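Local structure of Thiol:disulfide interchange protein DsbA (Neisseria meningitidis MC58, 3HZ8) at residues Q20-K25 / D56-T61; V26-F31 / P156-G161; F32-P37 / T61-W66. The protein probably acts as a periplasmic thiol:disulfide oxidoreductase of the thioredoxin family, passing disulfide bonds to other proteins through a redox-active cysteine pair. The protein carries 1 engineered substitution. One frame throughout, in Å; residues are numbered along the deposited sequence.

Contact 1: Q20-K25 / D56-T61; sequences QQQAGK and DMYLRT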
loop_
_atom_site.group_PDB
_atom_site.type_symbol
_atom_site.label_atom_id
_atom_site.label_comp_id
_atom_site.label_asym_id
_atom_site.label_seq_id
_atom_site.Cartn_x
_atom_site.Cartn_y
_atom_site.Cartn_z
ATOM N N GLN A 20 7.142 7.152 9.651
ATOM C CA GLN A 20 5.715 6.847 9.680
ATOM C C GLN A 20 4.905 8.109 9.447
ATOM O O GLN A 20 5.340 9.203 9.817
ATOM C CB GLN A 20 5.320 6.278 11.037
ATOM C CG GLN A 20 5.884 4.903 11.340
ATOM C CD GLN A 20 5.109 4.200 12.450
ATOM O OE1 GLN A 20 5.220 2.993 12.628
ATOM N NE2 GLN A 20 4.299 4.962 13.189
ATOM N N GLN A 21 3.734 7.961 8.839
ATOM C CA GLN A 21 2.834 9.107 8.675
ATOM C C GLN A 21 2.303 9.624 10.008
ATOM O O GLN A 21 2.192 10.837 10.191
ATOM C CB GLN A 21 1.678 8.756 7.761
ATOM C CG GLN A 21 2.082 8.454 6.338
ATOM C CD GLN A 21 0.911 8.013 5.498
ATOM O OE1 GLN A 21 -0.077 7.485 6.024
ATOM N NE2 GLN A 21 1.000 8.242 4.184
ATOM N N GLN A 22 1.957 8.705 10.919
ATOM C CA GLN A 22 1.418 9.059 12.240
ATOM C C GLN A 22 2.332 8.593 13.374
ATOM O O GLN A 22 2.563 7.399 13.538
ATOM C CB GLN A 22 0.009 8.479 12.416
ATOM C CG GLN A 22 -0.977 8.919 11.337
ATOM C CD GLN A 22 -2.347 8.333 11.524
ATOM O OE1 GLN A 22 -2.907 8.374 12.621
ATOM N NE2 GLN A 22 -2.908 7.786 10.454
ATOM N N ALA A 23 2.816 9.548 14.169
ATOM C CA ALA A 23 3.594 9.267 15.379
ATOM C C ALA A 23 2.753 8.591 16.453
ATOM O O ALA A 23 1.548 8.818 16.539
ATOM C CB ALA A 23 4.196 10.556 15.929
ATOM N N GLY A 24 3.396 7.756 17.269
ATOM C CA GLY A 24 2.734 7.097 18.395
ATOM C C GLY A 24 1.759 6.007 17.996
ATOM O O GLY A 24 1.061 5.444 18.844
ATOM N N LYS A 25 1.692 5.715 16.698
ATOM C CA LYS A 25 0.898 4.600 16.206
ATOM C C LYS A 25 1.815 3.545 15.587
ATOM O O LYS A 25 3.019 3.762 15.458
ATOM C CB LYS A 25 -0.157 5.075 15.212
ATOM C CG LYS A 25 -1.393 5.703 15.869
ATOM C CD LYS A 25 -2.597 5.601 14.939
ATOM C CE LYS A 25 -3.733 6.523 15.342
ATOM N NZ LYS A 25 -4.666 6.677 14.183
ATOM N N ASP A 56 -4.714 1.647 17.416
ATOM C CA ASP A 56 -3.392 2.267 17.308
ATOM C C ASP A 56 -2.602 1.789 16.092
ATOM O O ASP A 56 -1.445 2.170 15.916
ATOM C CB ASP A 56 -2.570 2.077 18.592
ATOM C CG ASP A 56 -2.081 0.646 18.787
ATOM O OD1 ASP A 56 -2.715 -0.304 18.272
ATOM O OD2 ASP A 56 -1.056 0.481 19.477
ATOM N N MET A 57 -3.237 0.970 15.255
ATOM C CA MET A 57 -2.607 0.502 14.016
ATOM C C MET A 57 -3.320 1.057 12.803
ATOM O O MET A 57 -4.513 1.312 12.843
ATOM C CB MET A 57 -2.630 -1.019 13.930
ATOM C CG MET A 57 -1.792 -1.715 14.964
ATOM S SD MET A 57 -2.097 -3.503 14.902
ATOM C CE MET A 57 -1.277 -3.986 13.390
ATOM N N TYR A 58 -2.592 1.218 11.702
ATOM C CA TYR A 58 -3.226 1.624 10.457
ATOM C C TYR A 58 -2.461 1.075 9.262
ATOM O O TYR A 58 -1.251 0.817 9.359
ATOM C CB TYR A 58 -3.375 3.154 10.366
ATOM C CG TYR A 58 -2.053 3.901 10.312
ATOM C CD1 TYR A 58 -1.563 4.423 9.101
ATOM C CD2 TYR A 58 -1.283 4.081 11.463
ATOM C CE1 TYR A 58 -0.363 5.099 9.053
ATOM C CE2 TYR A 58 -0.070 4.752 11.420
ATOM C CZ TYR A 58 0.392 5.255 10.209
ATOM O OH TYR A 58 1.596 5.923 10.171
ATOM N N LEU A 59 -3.179 0.896 8.156
ATOM C CA LEU A 59 -2.601 0.416 6.902
ATOM C C LEU A 59 -2.367 1.591 5.951
ATOM O O LEU A 59 -3.311 2.315 5.594
ATOM C CB LEU A 59 -3.531 -0.617 6.251
ATOM C CG LEU A 59 -3.089 -1.179 4.892
ATOM C CD1 LEU A 59 -1.764 -1.952 4.980
ATOM C CD2 LEU A 59 -4.187 -2.067 4.310
ATOM N N ARG A 60 -1.104 1.776 5.578
ATOM C CA ARG A 60 -0.679 2.797 4.625
ATOM C C ARG A 60 -0.260 2.074 3.361
ATOM O O ARG A 60 0.441 1.055 3.444
ATOM C CB ARG A 60 0.532 3.539 5.194
ATOM C CG ARG A 60 1.325 4.407 4.217
ATOM C CD ARG A 60 2.586 4.913 4.916
ATOM N NE ARG A 60 3.387 5.842 4.120
ATOM C CZ ARG A 60 4.550 6.356 4.525
ATOM N NH1 ARG A 60 5.044 6.036 5.718
ATOM N NH2 ARG A 60 5.209 7.213 3.746
ATOM N N THR A 61 -0.645 2.602 2.205
ATOM C CA THR A 61 -0.217 2.001 0.938
ATOM C C THR A 61 0.456 3.029 0.039
ATOM O O THR A 61 0.063 4.196 0.020
ATOM C CB THR A 61 -1.376 1.290 0.216
ATOM O OG1 THR A 61 -2.362 2.251 -0.162
ATOM C CG2 THR A 61 -2.020 0.261 1.131
HETATM O O HOH W 1 3.282 9.234 2.384
HETATM O O HOH W 2 1.021 2.359 19.588
HETATM O O HOH W 3 -5.421 4.030 13.419
#
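Tyr58 reaches up from strand 57-63 into the loop 20-25, where its OH accepts the backbone N-H of Gln22 (N to OH 2.9 Å, 159° at the hydrogen). Its first torsion (chi1 65°) sets CG between the backbone N and the carbonyl carbon and stands the ring upright under the loop. The side amide of Gln22 lies over one ring face, with NE2 3.8 Å above the plane and over its centre and the two planes 25° apart. At the ring edge Lys25 CB comes within 3.8 Å of Tyr58 CE2 and also rests 3.3 Å from Asp56 O. Gln20 braces the loop from within, its NE2 bonding Lys25 O at 2.9 Å. This is the tight half.

At Arg60 flat groups stack without a direct hydrogen bond. Gln21 CG sits 3.6 Å above the guanidinium plane, toward its rim, and the amide and guanidinium run nearly parallel. The two nitrogens Gln21 NE2 and Arg60 NE are both donors and merely lie close; the charge of Arg60 is met by Glu62 and Glu27, and its NH1 also bonds Pro19 O.

The loose margins are wet. One water joins Gln21 NE2 to Arg60 NH2, the latter weakly; a second links Gly24 O with Asp56 OD2, which also forms a salt bridge to Arg186; a third connects the Lys25 ammonium with Met57 O. The same ammonium bonds Gln22 OE1 (NZ to OE1 2.9 Å), and the extended lysine chain passes the tyrosine ring on the way, its CD near Tyr58 CD2.

The phenol OH is shared between Gln22 N and, weakly, Glu27 OE1. The type II turn from Gln22 to Lys25 is thus held to an edge strand by direct polar contact at one phenol and by water at both ends.

Contact 2: V26-F31 / P156-G161; sequences VEVLEF and PTVIVG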
loop_
_atom_site.group_PDB
_atom_site.type_symbol
_atom_site.label_atom_id
_atom_site.label_comp_id
_atom_site.label_asym_id
_atom_site.label_seq_id
_atom_site.Cartn_x
_atom_site.Cartn_y
_atom_site.Cartn_z
ATOM N N VAL A 26 1.241 2.398 15.255
ATOM C CA VAL A 26 1.975 1.315 14.599
ATOM C C VAL A 26 1.533 1.252 13.140
ATOM O O VAL A 26 0.415 0.836 12.826
ATOM C CB VAL A 26 1.726 -0.055 15.267
ATOM C CG1 VAL A 26 2.505 -1.144 14.553
ATOM C CG2 VAL A 26 2.103 -0.020 16.750
ATOM N N GLU A 27 2.423 1.676 12.251
ATOM C CA GLU A 27 2.131 1.700 10.821
ATOM C C GLU A 27 2.423 0.345 10.175
ATOM O O GLU A 27 3.449 -0.265 10.461
ATOM C CB GLU A 27 2.992 2.760 10.136
ATOM C CG GLU A 27 2.722 2.917 8.659
ATOM C CD GLU A 27 3.501 4.059 8.059
ATOM O OE1 GLU A 27 3.083 5.215 8.248
ATOM O OE2 GLU A 27 4.521 3.805 7.401
ATOM N N VAL A 28 1.512 -0.102 9.313
ATOM C CA VAL A 28 1.747 -1.243 8.419
ATOM C C VAL A 28 1.746 -0.639 7.023
ATOM O O VAL A 28 0.716 -0.118 6.576
ATOM C CB VAL A 28 0.646 -2.330 8.548
ATOM C CG1 VAL A 28 0.929 -3.494 7.595
ATOM C CG2 VAL A 28 0.560 -2.831 9.997
ATOM N N LEU A 29 2.910 -0.673 6.361
ATOM C CA LEU A 29 3.084 -0.015 5.065
ATOM C C LEU A 29 3.227 -1.062 3.957
ATOM O O LEU A 29 4.112 -1.908 4.036
ATOM C CB LEU A 29 4.314 0.906 5.114
ATOM C CG LEU A 29 4.975 1.373 3.821
ATOM C CD1 LEU A 29 3.992 2.055 2.894
ATOM C CD2 LEU A 29 6.149 2.293 4.155
ATOM N N GLU A 30 2.346 -1.030 2.958
ATOM C CA GLU A 30 2.471 -1.894 1.789
ATOM C C GLU A 30 2.887 -1.081 0.572
ATOM O O GLU A 30 2.177 -0.159 0.185
ATOM C CB GLU A 30 1.142 -2.614 1.479
ATOM C CG GLU A 30 1.272 -3.634 0.336
ATOM C CD GLU A 30 -0.030 -3.938 -0.381
ATOM O OE1 GLU A 30 -1.016 -3.228 -0.158
ATOM O OE2 GLU A 30 -0.051 -4.880 -1.195
ATOM N N PHE A 31 4.021 -1.438 -0.028
ATOM C CA PHE A 31 4.353 -0.978 -1.388
ATOM C C PHE A 31 3.773 -1.979 -2.381
ATOM O O PHE A 31 3.901 -3.188 -2.178
ATOM C CB PHE A 31 5.868 -0.874 -1.597
ATOM C CG PHE A 31 6.513 0.258 -0.829
ATOM C CD1 PHE A 31 6.545 1.538 -1.367
ATOM C CD2 PHE A 31 7.129 0.037 0.401
ATOM C CE1 PHE A 31 7.157 2.599 -0.676
ATOM C CE2 PHE A 31 7.754 1.088 1.089
ATOM C CZ PHE A 31 7.757 2.372 0.544
ATOM N N PRO A 156 4.745 -7.282 -3.904
ATOM C CA PRO A 156 4.453 -6.426 -2.755
ATOM C C PRO A 156 5.567 -6.467 -1.737
ATOM O O PRO A 156 6.241 -7.488 -1.599
ATOM C CB PRO A 156 3.191 -7.046 -2.149
ATOM C CG PRO A 156 3.213 -8.485 -2.591
ATOM C CD PRO A 156 3.962 -8.536 -3.907
ATOM N N THR A 157 5.759 -5.350 -1.037
ATOM C CA THR A 157 6.688 -5.271 0.102
ATOM C C THR A 157 5.892 -4.700 1.275
ATOM O O THR A 157 5.209 -3.687 1.118
ATOM C CB THR A 157 7.903 -4.346 -0.217
ATOM O OG1 THR A 157 8.736 -4.976 -1.206
ATOM C CG2 THR A 157 8.754 -4.060 1.031
ATOM N N VAL A 158 5.950 -5.346 2.439
ATOM C CA VAL A 158 5.238 -4.836 3.607
ATOM C C VAL A 158 6.238 -4.568 4.709
ATOM O O VAL A 158 7.047 -5.431 5.033
ATOM C CB VAL A 158 4.146 -5.832 4.097
ATOM C CG1 VAL A 158 3.488 -5.337 5.412
ATOM C CG2 VAL A 158 3.091 -6.040 3.003
ATOM N N ILE A 159 6.168 -3.349 5.255
ATOM C CA ILE A 159 7.056 -2.908 6.312
ATOM C C ILE A 159 6.244 -2.443 7.533
ATOM O O ILE A 159 5.312 -1.645 7.402
ATOM C CB ILE A 159 7.985 -1.791 5.780
ATOM C CG1 ILE A 159 8.978 -2.388 4.775
ATOM C CG2 ILE A 159 8.707 -1.083 6.921
ATOM C CD1 ILE A 159 9.427 -1.433 3.694
ATOM N N VAL A 160 6.599 -2.945 8.713
ATOM C CA VAL A 160 5.885 -2.597 9.940
ATOM C C VAL A 160 6.726 -1.675 10.804
ATOM O O VAL A 160 7.912 -1.900 10.980
ATOM C CB VAL A 160 5.497 -3.869 10.736
ATOM C CG1 VAL A 160 4.698 -3.530 11.991
ATOM C CG2 VAL A 160 4.701 -4.814 9.830
ATOM N N GLY A 161 6.111 -0.629 11.338
ATOM C CA GLY A 161 6.828 0.253 12.260
ATOM C C GLY A 161 7.972 1.012 11.621
ATOM O O GLY A 161 8.907 1.420 12.319
HETATM O O HOH W 4 5.866 1.007 8.425
#
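Leu29 and Ile159 exchange two backbone hydrogen bonds, and Phe31 and Thr157 do the same two residues further along, so strands 26-31 and 157-160 run antiparallel, their axes 4.6 Å apart. The non-hydrogen-bonded pairs Val28 with Val160 and Glu30 with Val158 alternate with these. At the opposite end, past Val28 and Val160, Gly161 N donates to Glu27 O (2.8 Å). Inner CA-H groups add to the seam: Val158 CA stands 3.2 Å from Leu29 O.

Glu30 shares its face of the sheet with Val28, Val158 and Val160. Glu30 CB lies near Thr61 CG2 on the neighbouring strand. Glu30 CG, anti to the backbone N (chi1 -175°), packs against Val158 CG2 at 4.0 Å. The chain continues extended through CD to the carboxylate, where Glu30 OE2 comes 4.0 Å from Pro156 CB, while OE1 approaches the same Thr61 methyl. Leu42 and Leu46 of helix 37-50 lie against this side chain. Alongside it Val28 CG1 meets Val158 CG1 at 3.8 Å, and helix 171-191 closes over this face through Ile178 and Leu181.

The other face carries Leu29, Phe31, Thr157 and Ile159. Leu29 CD1 lies over one face of the Phe31 ring, off toward the rim, and Ile18 covers Leu29 and Phe31 from the loop before strand 26-32.

Pro156 follows a cis peptide bond and touches Cys39 of the redox-active pair; a cis-proline beside the cysteines is a hallmark of thioredoxin-like proteins. The position of the Glu30 carboxylate, among so many apolar neighbours, is consistent with that of the buried acid near the active site in DsbA relatives. The chemistry implies a largely apolar strand pairing that sets one carboxylate against the cis-proline, which itself touches Cys39.

Contact 3: F32-P37 / T61-W66; sequences FGYFCP and TEHVVW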
loop_
_atom_site.group_PDB
_atom_site.type_symbol
_atom_site.label_atom_id
_atom_site.label_comp_id
_atom_site.label_asym_id
_atom_site.label_seq_id
_atom_site.Cartn_x
_atom_site.Cartn_y
_atom_site.Cartn_z
ATOM N N PHE A 32 3.153 -1.485 -3.452
ATOM C CA PHE A 32 2.470 -2.358 -4.401
ATOM C C PHE A 32 2.473 -1.699 -5.772
ATOM O O PHE A 32 2.908 -0.552 -5.923
ATOM C CB PHE A 32 1.008 -2.612 -3.961
ATOM C CG PHE A 32 0.106 -1.405 -4.131
ATOM C CD1 PHE A 32 -0.771 -1.329 -5.216
ATOM C CD2 PHE A 32 0.173 -0.330 -3.246
ATOM C CE1 PHE A 32 -1.580 -0.207 -5.410
ATOM C CE2 PHE A 32 -0.621 0.812 -3.436
ATOM C CZ PHE A 32 -1.503 0.872 -4.515
ATOM N N GLY A 33 1.984 -2.426 -6.769
ATOM C CA GLY A 33 1.654 -1.823 -8.064
ATOM C C GLY A 33 0.333 -2.413 -8.513
ATOM O O GLY A 33 0.051 -3.583 -8.233
ATOM N N TYR A 34 -0.483 -1.625 -9.213
ATOM C CA TYR A 34 -1.770 -2.141 -9.704
ATOM C C TYR A 34 -1.616 -3.181 -10.847
ATOM O O TYR A 34 -2.548 -3.932 -11.139
ATOM C CB TYR A 34 -2.671 -0.994 -10.162
ATOM C CG TYR A 34 -3.319 -0.211 -9.050
ATOM C CD1 TYR A 34 -4.111 -0.846 -8.089
ATOM C CD2 TYR A 34 -3.183 1.170 -8.983
ATOM C CE1 TYR A 34 -4.756 -0.117 -7.077
ATOM C CE2 TYR A 34 -3.818 1.908 -7.974
ATOM C CZ TYR A 34 -4.597 1.259 -7.015
ATOM O OH TYR A 34 -5.233 2.001 -6.026
ATOM N N PHE A 35 -0.439 -3.227 -11.466
ATOM C CA PHE A 35 -0.144 -4.185 -12.562
ATOM C C PHE A 35 0.287 -5.543 -12.038
ATOM O O PHE A 35 0.574 -6.442 -12.820
ATOM C CB PHE A 35 1.033 -3.651 -13.383
ATOM C CG PHE A 35 2.181 -3.188 -12.517
ATOM C CD1 PHE A 35 2.972 -4.118 -11.839
ATOM C CD2 PHE A 35 2.440 -1.827 -12.327
ATOM C CE1 PHE A 35 4.009 -3.721 -11.000
ATOM C CE2 PHE A 35 3.463 -1.421 -11.483
ATOM C CZ PHE A 35 4.253 -2.364 -10.815
ATOM N N CYS A 36 0.398 -5.668 -10.714
ATOM C CA CYS A 36 1.138 -6.752 -10.068
ATOM C C CYS A 36 0.222 -7.918 -9.633
ATOM O O CYS A 36 -0.571 -7.768 -8.702
ATOM C CB CYS A 36 1.912 -6.122 -8.886
ATOM S SG CYS A 36 2.526 -7.177 -7.558
ATOM N N PRO A 37 0.318 -9.084 -10.316
ATOM C CA PRO A 37 -0.562 -10.181 -9.912
ATOM C C PRO A 37 -0.449 -10.639 -8.463
ATOM O O PRO A 37 -1.475 -10.910 -7.836
ATOM C CB PRO A 37 -0.190 -11.311 -10.882
ATOM C CG PRO A 37 0.318 -10.586 -12.094
ATOM C CD PRO A 37 1.118 -9.452 -11.503
ATOM N N THR A 61 -0.645 2.602 2.205
ATOM C CA THR A 61 -0.217 2.001 0.938
ATOM C C THR A 61 0.456 3.029 0.039
ATOM O O THR A 61 0.063 4.196 0.020
ATOM C CB THR A 61 -1.376 1.290 0.216
ATOM O OG1 THR A 61 -2.362 2.251 -0.162
ATOM C CG2 THR A 61 -2.020 0.261 1.131
ATOM N N GLU A 62 1.491 2.592 -0.671
ATOM C CA GLU A 62 2.232 3.466 -1.587
ATOM C C GLU A 62 2.504 2.691 -2.874
ATOM O O GLU A 62 2.958 1.540 -2.819
ATOM C CB GLU A 62 3.568 3.886 -0.961
ATOM C CG GLU A 62 3.469 4.548 0.437
ATOM C CD GLU A 62 2.854 5.961 0.419
ATOM O OE1 GLU A 62 2.644 6.526 -0.676
ATOM O OE2 GLU A 62 2.584 6.513 1.514
ATOM N N HIS A 63 2.203 3.302 -4.019
ATOM C CA HIS A 63 2.436 2.655 -5.321
ATOM C C HIS A 63 3.864 2.929 -5.750
ATOM O O HIS A 63 4.313 4.079 -5.704
ATOM C CB HIS A 63 1.458 3.218 -6.362
ATOM C CG HIS A 63 1.294 2.381 -7.593
ATOM N ND1 HIS A 63 2.282 2.219 -8.542
ATOM C CD2 HIS A 63 0.219 1.700 -8.054
ATOM C CE1 HIS A 63 1.838 1.429 -9.506
ATOM N NE2 HIS A 63 0.581 1.118 -9.246
ATOM N N VAL A 64 4.591 1.890 -6.159
ATOM C CA VAL A 64 5.964 2.100 -6.634
ATOM C C VAL A 64 5.985 2.904 -7.940
ATOM O O VAL A 64 5.012 2.900 -8.704
ATOM C CB VAL A 64 6.760 0.766 -6.823
ATOM C CG1 VAL A 64 7.011 0.103 -5.468
ATOM C CG2 VAL A 64 6.084 -0.184 -7.823
ATOM N N VAL A 65 7.089 3.612 -8.185
ATOM C CA VAL A 65 7.286 4.301 -9.466
ATOM C C VAL A 65 8.667 3.908 -9.986
ATOM O O VAL A 65 9.689 4.352 -9.456
ATOM C CB VAL A 65 7.131 5.840 -9.344
ATOM C CG1 VAL A 65 7.391 6.521 -10.695
ATOM C CG2 VAL A 65 5.756 6.196 -8.786
ATOM N N TRP A 66 8.679 3.047 -11.004
ATOM C CA TRP A 66 9.911 2.451 -11.526
ATOM C C TRP A 66 10.266 2.987 -12.915
ATOM O O TRP A 66 11.325 2.680 -13.446
ATOM C CB TRP A 66 9.752 0.928 -11.587
ATOM C CG TRP A 66 9.836 0.266 -10.243
ATOM C CD1 TRP A 66 10.499 0.730 -9.138
ATOM C CD2 TRP A 66 9.271 -0.997 -9.868
ATOM N NE1 TRP A 66 10.371 -0.163 -8.096
ATOM C CE2 TRP A 66 9.619 -1.229 -8.514
ATOM C CE3 TRP A 66 8.479 -1.938 -10.537
ATOM C CZ2 TRP A 66 9.226 -2.380 -7.829
ATOM C CZ3 TRP A 66 8.107 -3.096 -9.859
ATOM C CH2 TRP A 66 8.481 -3.304 -8.512
#
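The imidazole of His63 has Phe32 O and Gly33 CA over one face, the latter a CH-pi contact 3.6 Å from the ring centroid, and Tyr34 CB at its edge, in the ring plane. Its own edge turns to the face of Phe32 in a T-shaped pair (planes 67° apart), with His63 CD2 3.7 Å from Phe32 CE1. That same CE1 stands 3.5 Å above the centre of the Tyr34 ring. Phe35 receives Gly33 CA over one face and Val64 CG2 near its edge, and Val64 CG2 in turn covers the centre of one Trp66 face at 3.6 Å. Phe35 CZ also meets Trp66 CZ3.

With CG of His63 anti to its backbone N (chi1 -162°), the ring is carried against Gly33 and Tyr34. ND1 then donates to Val64 O (2.8 Å) on a carbonyl lone pair, a bond that fixes the ring's rotation. Next to the rings the backbones pair in parallel: Phe32 N bonds Glu62 O at 3.1 Å, and Val64 N bonds Phe32 O at 3.0 Å.

Helix 88-101 flanks the cluster, Phe96 making an edge-to-face pair with Tyr34 and Asn92 bonding the tyrosine hydroxyl; Leu73 and Ala77 of helix 71-83 lie on His63.

A type I turn from Gly33 to Cys36 carries the chain from strand end to helix start. Cys36 is the N-cap and forms the redox-active disulfide with Cys39: the CxxC arrangement at a helix N terminus that marks the active site of thioredoxin-family oxidoreductases.

In the fold
From the N terminus, the loop 20-25 leads directly into strand 26-32, and the chain then turns at 32-37 into helix 37-50. Contact 1 closes the first loop, when 56-61 returns beside 20-25. Contact 3 closes a shorter one, 32-37 with 61-66, around that helix; the two cross along the chain and share Thr61. Contact 2 closes much the longest loop, running through the helical region to 156-161; contact 3 nests inside it, whereas contact 1 crosses it. Strand 26-32 thus lies between strands 57-63 and 157-160, and the three contacts join the sheet's surface loop, its centre and the cysteine-bearing helix start.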